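Local coordinates for malonate decarboxylase subunit alpha (Acinetobacter baumannii ATCC 17978, PDB 6MPR), which probably serves as the transferase subunit of malonate decarboxylase, exchanging malonyl for acetyl on the acyl carrier protein so that malonate can be decarboxylated, at residues A[65-70]-A[177-182]; A[319-324]-A[352-357]. All coordinates share one frame; numbering follows the deposited sequence.

Contact 1 of 2, residues A[65-70]-A[177-182]; sequences EGNNQK and STEDSP
The flat carboxylate of E179 turns its two oxygens onto successive backbone amides of the facing loop: the syn lone pair of OE1 takes Q69 N (3.0 Å) and that of OE2 takes K70 N (2.8 Å). Two bonds at the same end fix the rotation of the group; one face is approached by N67 CB and K70 CB together, the other by Q69 CB, while R350 reaches OE1 in a salt bridge. The setting is an alpha/beta one: residues 65-70 follow strand 61-64 of the parallel sheet, and 177-182 make a type II' turn, T178 to S181, leading into helix 181-189. E179 takes the positive-phi corner of that turn (phi 49°), a position that more often falls to glycine. K70 runs extended and then bends at chi3 (75°), which brings NZ to S177 O (2.7 Å) and to S181 OG (2.9 Å); A162 O, on the neighbouring strand 158-163, is a further acceptor. S181 OG in turn donates to E65 OE2 (2.7 Å), meeting it on the syn side but 28° out of the carboxylate plane, and S161 is a second partner of that oxygen.

Contact 2 of 2, residues A[319-324]-A[352-357]; sequences HCFGTE and MCQLAG
C353 is the residue on which helix 350-359 meets the 319-324 loop, because its small side chain enters between two rings, F321 and H319. With SG anti to the backbone N (chi1 -160°), the sulfur comes to lie over the middle of the F321 ring, 3.4 Å from the centroid and 14° off the normal. This is a Cys sulfur-aromatic contact of the over-the-face kind, and a close one; C353 CB adds an apolar touch at F321 CD1 (3.3 Å). Toward H319 the same cysteine behaves differently. C353 CB sits at the edge of the H319 imidazole, near its plane and 3.3 Å from ND1. C353 SG accepts the N-H of H319 ND1 at 3.5 Å, fairly straight at 159° but from a position tilted out of the ring plane. One sulfur thus touches both rings, the face of one and the edge of the other; F339 is a further, edge-to-face neighbour of H319. At the far end of the imidazole, M352 SD comes in obliquely, 3.8 Å from H319 NE2, and V151 of the second subunit packs on both of these side chains. Q354 folds back so that NE2 approaches F321 CE1 at 3.4 Å, while its OE1 is held by N393. C353 and A356 also rest on T299 of the adjacent strand 297-299. The loop leaves strand 317-319 at the border of the mixed sheet, and helix 350-359 leads into strand 363-366, so the contact belongs to the long crossover between strands in the 3-2-1-4-5-6 order characteristic of Rossmann-like folds.

How the contacts relate
Along the chain the two contacts come in series, contact 1 closing before contact 2 opens, yet their centres are only about 11 Å apart near the middle of the molecule. Contact 1 lies beside the parallel sheet of the first half, contact 2 beside the mixed sheet of the second. They meet where Q69 NE2 makes a probable hydrogen bond to T323 O (2.7 Å) and where S177 packs on T323. Helix 350-359 of contact 2 also reaches contact 1 through R350, near its start, which forms a salt bridge with D180. The pair therefore ties two alpha/beta halves together, consistent with CoA-transferase-like enzymes, whose active sites lie between such units.

Contact 1 of 2, residues A[65-70]-A[177-182]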
loop_
_atom_site.group_PDB
_atom_site.type_symbol
_atom_site.label_atom_id
_atom_site.label_comp_id
_atom_site.label_asym_id
_atom_site.label_seq_id
_atom_site.Cartn_x
_atom_site.Cartn_y
_atom_site.Cartn_z
ATOM N N GLU A 65 -15.475 11.011 -7.865
ATOM C CA GLU A 65 -14.808 11.736 -6.786
ATOM C C GLU A 65 -15.786 12.707 -6.129
ATOM O O GLU A 65 -16.373 13.546 -6.816
ATOM C CB GLU A 65 -13.606 12.506 -7.340
ATOM C CG GLU A 65 -12.454 11.632 -7.842
ATOM C CD GLU A 65 -11.290 12.465 -8.356
ATOM O OE1 GLU A 65 -11.368 13.708 -8.302
ATOM O OE2 GLU A 65 -10.311 11.881 -8.845
ATOM N N GLY A 66 -16.006 12.566 -4.826
ATOM C CA GLY A 66 -15.692 11.341 -4.113
ATOM C C GLY A 66 -14.336 11.159 -3.443
ATOM O O GLY A 66 -14.082 10.101 -2.859
ATOM N N ASN A 67 -13.441 12.137 -3.538
ATOM C CA ASN A 67 -12.255 12.150 -2.689
ATOM C C ASN A 67 -12.671 12.500 -1.268
ATOM O O ASN A 67 -13.782 12.976 -1.024
ATOM C CB ASN A 67 -11.220 13.192 -3.134
ATOM C CG ASN A 67 -10.740 13.018 -4.556
ATOM O OD1 ASN A 67 -9.878 12.186 -4.836
ATOM N ND2 ASN A 67 -11.235 13.864 -5.450
ATOM N N ASN A 68 -11.757 12.323 -0.319
ATOM C CA ASN A 68 -12.095 12.732 1.037
ATOM C C ASN A 68 -12.378 14.229 1.110
ATOM O O ASN A 68 -13.289 14.653 1.837
ATOM C CB ASN A 68 -11.001 12.361 2.028
ATOM C CG ASN A 68 -11.394 12.707 3.466
ATOM O OD1 ASN A 68 -12.126 11.957 4.121
ATOM N ND2 ASN A 68 -10.944 13.860 3.943
ATOM N N GLN A 69 -11.639 15.044 0.354
ATOM C CA GLN A 69 -11.822 16.493 0.366
ATOM C C GLN A 69 -12.366 16.996 -0.969
ATOM O O GLN A 69 -13.514 17.439 -1.038
ATOM C CB GLN A 69 -10.495 17.173 0.724
ATOM C CG GLN A 69 -9.917 16.720 2.063
ATOM C CD GLN A 69 -8.412 16.922 2.133
ATOM O OE1 GLN A 69 -7.643 15.987 1.899
ATOM N NE2 GLN A 69 -7.988 18.130 2.457
ATOM N N LYS A 70 -11.575 16.935 -2.040
ATOM C CA LYS A 70 -12.005 17.435 -3.348
ATOM C C LYS A 70 -13.195 16.644 -3.879
ATOM O O LYS A 70 -13.164 15.412 -3.892
ATOM C CB LYS A 70 -10.836 17.339 -4.337
ATOM C CG LYS A 70 -11.216 17.529 -5.793
ATOM C CD LYS A 70 -9.961 17.524 -6.664
ATOM C CE LYS A 70 -9.402 16.126 -6.842
ATOM N NZ LYS A 70 -8.115 16.112 -7.627
ATOM N N SER A 177 -4.532 19.580 -4.399
ATOM C CA SER A 177 -5.650 18.668 -4.204
ATOM C C SER A 177 -5.581 17.454 -5.122
ATOM O O SER A 177 -6.622 16.919 -5.527
ATOM C CB SER A 177 -6.975 19.414 -4.378
ATOM O OG SER A 177 -7.105 20.350 -3.341
ATOM N N THR A 178 -4.366 17.019 -5.466
ATOM C CA THR A 178 -4.182 15.798 -6.241
ATOM C C THR A 178 -4.892 14.613 -5.581
ATOM O O THR A 178 -5.648 13.886 -6.237
ATOM C CB THR A 178 -2.685 15.535 -6.418
ATOM O OG1 THR A 178 -2.112 16.567 -7.254
ATOM C CG2 THR A 178 -2.456 14.186 -7.073
ATOM N N GLU A 179 -4.689 14.427 -4.268
ATOM C CA GLU A 179 -5.424 13.425 -3.492
ATOM C C GLU A 179 -5.441 12.046 -4.148
ATOM O O GLU A 179 -4.372 11.480 -4.426
ATOM C CB GLU A 179 -6.870 13.897 -3.226
ATOM C CG GLU A 179 -6.949 15.058 -2.190
ATOM C CD GLU A 179 -8.390 15.439 -1.821
ATOM O OE1 GLU A 179 -9.102 14.619 -1.186
ATOM O OE2 GLU A 179 -8.810 16.564 -2.171
ATOM N N ASP A 180 -6.653 11.495 -4.376
ATOM C CA ASP A 180 -6.821 10.148 -4.920
ATOM C C ASP A 180 -6.691 10.085 -6.433
ATOM O O ASP A 180 -6.609 8.978 -6.975
ATOM C CB ASP A 180 -8.208 9.538 -4.605
ATOM C CG ASP A 180 -8.732 9.848 -3.196
ATOM O OD1 ASP A 180 -8.533 10.958 -2.675
ATOM O OD2 ASP A 180 -9.428 8.974 -2.637
ATOM N N SER A 181 -6.697 11.219 -7.130
ATOM C CA SER A 181 -6.961 11.173 -8.571
ATOM C C SER A 181 -6.015 10.262 -9.349
ATOM O O SER A 181 -6.501 9.485 -10.191
ATOM C CB SER A 181 -6.966 12.608 -9.123
ATOM O OG SER A 181 -8.036 13.325 -8.539
ATOM N N PRO A 182 -4.692 10.278 -9.136
ATOM C CA PRO A 182 -3.837 9.392 -9.949
ATOM C C PRO A 182 -4.139 7.918 -9.730
ATOM O O PRO A 182 -4.066 7.127 -10.676
ATOM C CB PRO A 182 -2.417 9.754 -9.492
ATOM C CG PRO A 182 -2.539 11.096 -8.842
ATOM C CD PRO A 182 -3.889 11.067 -8.183
HETATM O O HOH W 1 -10.393 9.816 -0.357
#

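Contact 2 of 2, residues A[319-324]-A[352-357]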
loop_
_atom_site.group_PDB
_atom_site.type_symbol
_atom_site.label_atom_id
_atom_site.label_comp_id
_atom_site.label_asym_id
_atom_site.label_seq_id
_atom_site.Cartn_x
_atom_site.Cartn_y
_atom_site.Cartn_z
ATOM N N HIS A 319 4.500 14.541 4.477
ATOM C CA HIS A 319 3.860 14.102 3.242
ATOM C C HIS A 319 2.351 14.094 3.451
ATOM O O HIS A 319 1.875 13.674 4.507
ATOM C CB HIS A 319 4.338 12.708 2.833
ATOM C CG HIS A 319 3.931 12.347 1.445
ATOM N ND1 HIS A 319 2.799 11.606 1.175
ATOM C CD2 HIS A 319 4.440 12.714 0.244
ATOM C CE1 HIS A 319 2.656 11.491 -0.133
ATOM N NE2 HIS A 319 3.633 12.163 -0.722
ATOM N N CYS A 320 1.595 14.551 2.444
ATOM C CA CYS A 320 0.190 14.919 2.621
ATOM C C CYS A 320 -0.738 14.047 1.786
ATOM O O CYS A 320 -0.448 13.766 0.621
ATOM C CB CYS A 320 -0.062 16.375 2.214
ATOM S SG CYS A 320 0.822 17.590 3.192
ATOM N N PHE A 321 -1.884 13.666 2.393
ATOM C CA PHE A 321 -2.957 13.006 1.655
ATOM C C PHE A 321 -3.697 13.976 0.742
ATOM O O PHE A 321 -4.211 13.570 -0.307
ATOM C CB PHE A 321 -3.970 12.392 2.623
ATOM C CG PHE A 321 -3.367 11.641 3.774
ATOM C CD1 PHE A 321 -3.014 10.308 3.642
ATOM C CD2 PHE A 321 -3.181 12.267 4.993
ATOM C CE1 PHE A 321 -2.491 9.604 4.716
ATOM C CE2 PHE A 321 -2.653 11.576 6.076
ATOM C CZ PHE A 321 -2.294 10.250 5.940
ATOM N N GLY A 322 -3.763 15.246 1.135
ATOM C CA GLY A 322 -4.493 16.297 0.458
ATOM C C GLY A 322 -4.003 17.640 0.957
ATOM O O GLY A 322 -3.050 17.722 1.730
ATOM N N THR A 323 -4.678 18.694 0.519
ATOM C CA THR A 323 -4.364 20.052 0.945
ATOM C C THR A 323 -5.061 20.365 2.268
ATOM O O THR A 323 -5.702 19.511 2.889
ATOM C CB THR A 323 -4.802 21.058 -0.126
ATOM O OG1 THR A 323 -4.170 22.310 0.119
ATOM C CG2 THR A 323 -6.331 21.270 -0.091
ATOM N N GLU A 324 -4.926 21.606 2.727
ATOM C CA GLU A 324 -5.930 22.174 3.624
ATOM C C GLU A 324 -6.190 23.605 3.186
ATOM O O GLU A 324 -5.255 24.331 2.838
ATOM C CB GLU A 324 -5.540 22.138 5.113
ATOM C CG GLU A 324 -6.557 22.831 6.038
ATOM C CD GLU A 324 -7.987 22.238 5.950
ATOM O OE1 GLU A 324 -8.533 22.024 4.848
ATOM O OE2 GLU A 324 -8.585 21.999 7.005
ATOM N N MET A 352 -0.037 7.307 -1.902
ATOM C CA MET A 352 1.340 7.215 -1.414
ATOM C C MET A 352 1.425 7.522 0.074
ATOM O O MET A 352 2.173 6.863 0.817
ATOM C CB MET A 352 2.237 8.148 -2.227
ATOM C CG MET A 352 3.717 8.143 -1.854
ATOM S SD MET A 352 4.596 9.274 -2.969
ATOM C CE MET A 352 4.617 8.287 -4.467
ATOM N N CYS A 353 0.643 8.498 0.525
ATOM C CA CYS A 353 0.679 8.884 1.925
ATOM C C CYS A 353 0.067 7.801 2.807
ATOM O O CYS A 353 0.600 7.493 3.874
ATOM C CB CYS A 353 -0.058 10.209 2.095
ATOM S SG CYS A 353 0.345 11.091 3.585
ATOM N N GLN A 354 -1.062 7.220 2.383
ATOM C CA GLN A 354 -1.643 6.103 3.134
ATOM C C GLN A 354 -0.702 4.905 3.169
ATOM O O GLN A 354 -0.574 4.240 4.204
ATOM C CB GLN A 354 -2.980 5.700 2.523
ATOM C CG GLN A 354 -4.142 6.606 2.887
ATOM C CD GLN A 354 -4.630 6.374 4.296
ATOM O OE1 GLN A 354 -4.612 5.245 4.787
ATOM N NE2 GLN A 354 -5.068 7.437 4.959
ATOM N N LEU A 355 -0.033 4.610 2.045
ATOM C CA LEU A 355 0.951 3.527 2.044
ATOM C C LEU A 355 2.058 3.784 3.066
ATOM O O LEU A 355 2.438 2.884 3.829
ATOM C CB LEU A 355 1.548 3.362 0.647
ATOM C CG LEU A 355 2.262 2.030 0.413
ATOM C CD1 LEU A 355 1.314 0.849 0.672
ATOM C CD2 LEU A 355 2.821 1.991 -1.002
ATOM N N ALA A 356 2.603 5.003 3.085
ATOM C CA ALA A 356 3.609 5.329 4.094
ATOM C C ALA A 356 3.028 5.238 5.493
ATOM O O ALA A 356 3.711 4.803 6.428
ATOM C CB ALA A 356 4.189 6.722 3.851
ATOM N N GLY A 357 1.771 5.648 5.659
ATOM C CA GLY A 357 1.144 5.539 6.965
ATOM C C GLY A 357 1.073 4.108 7.461
ATOM O O GLY A 357 1.093 3.862 8.668
#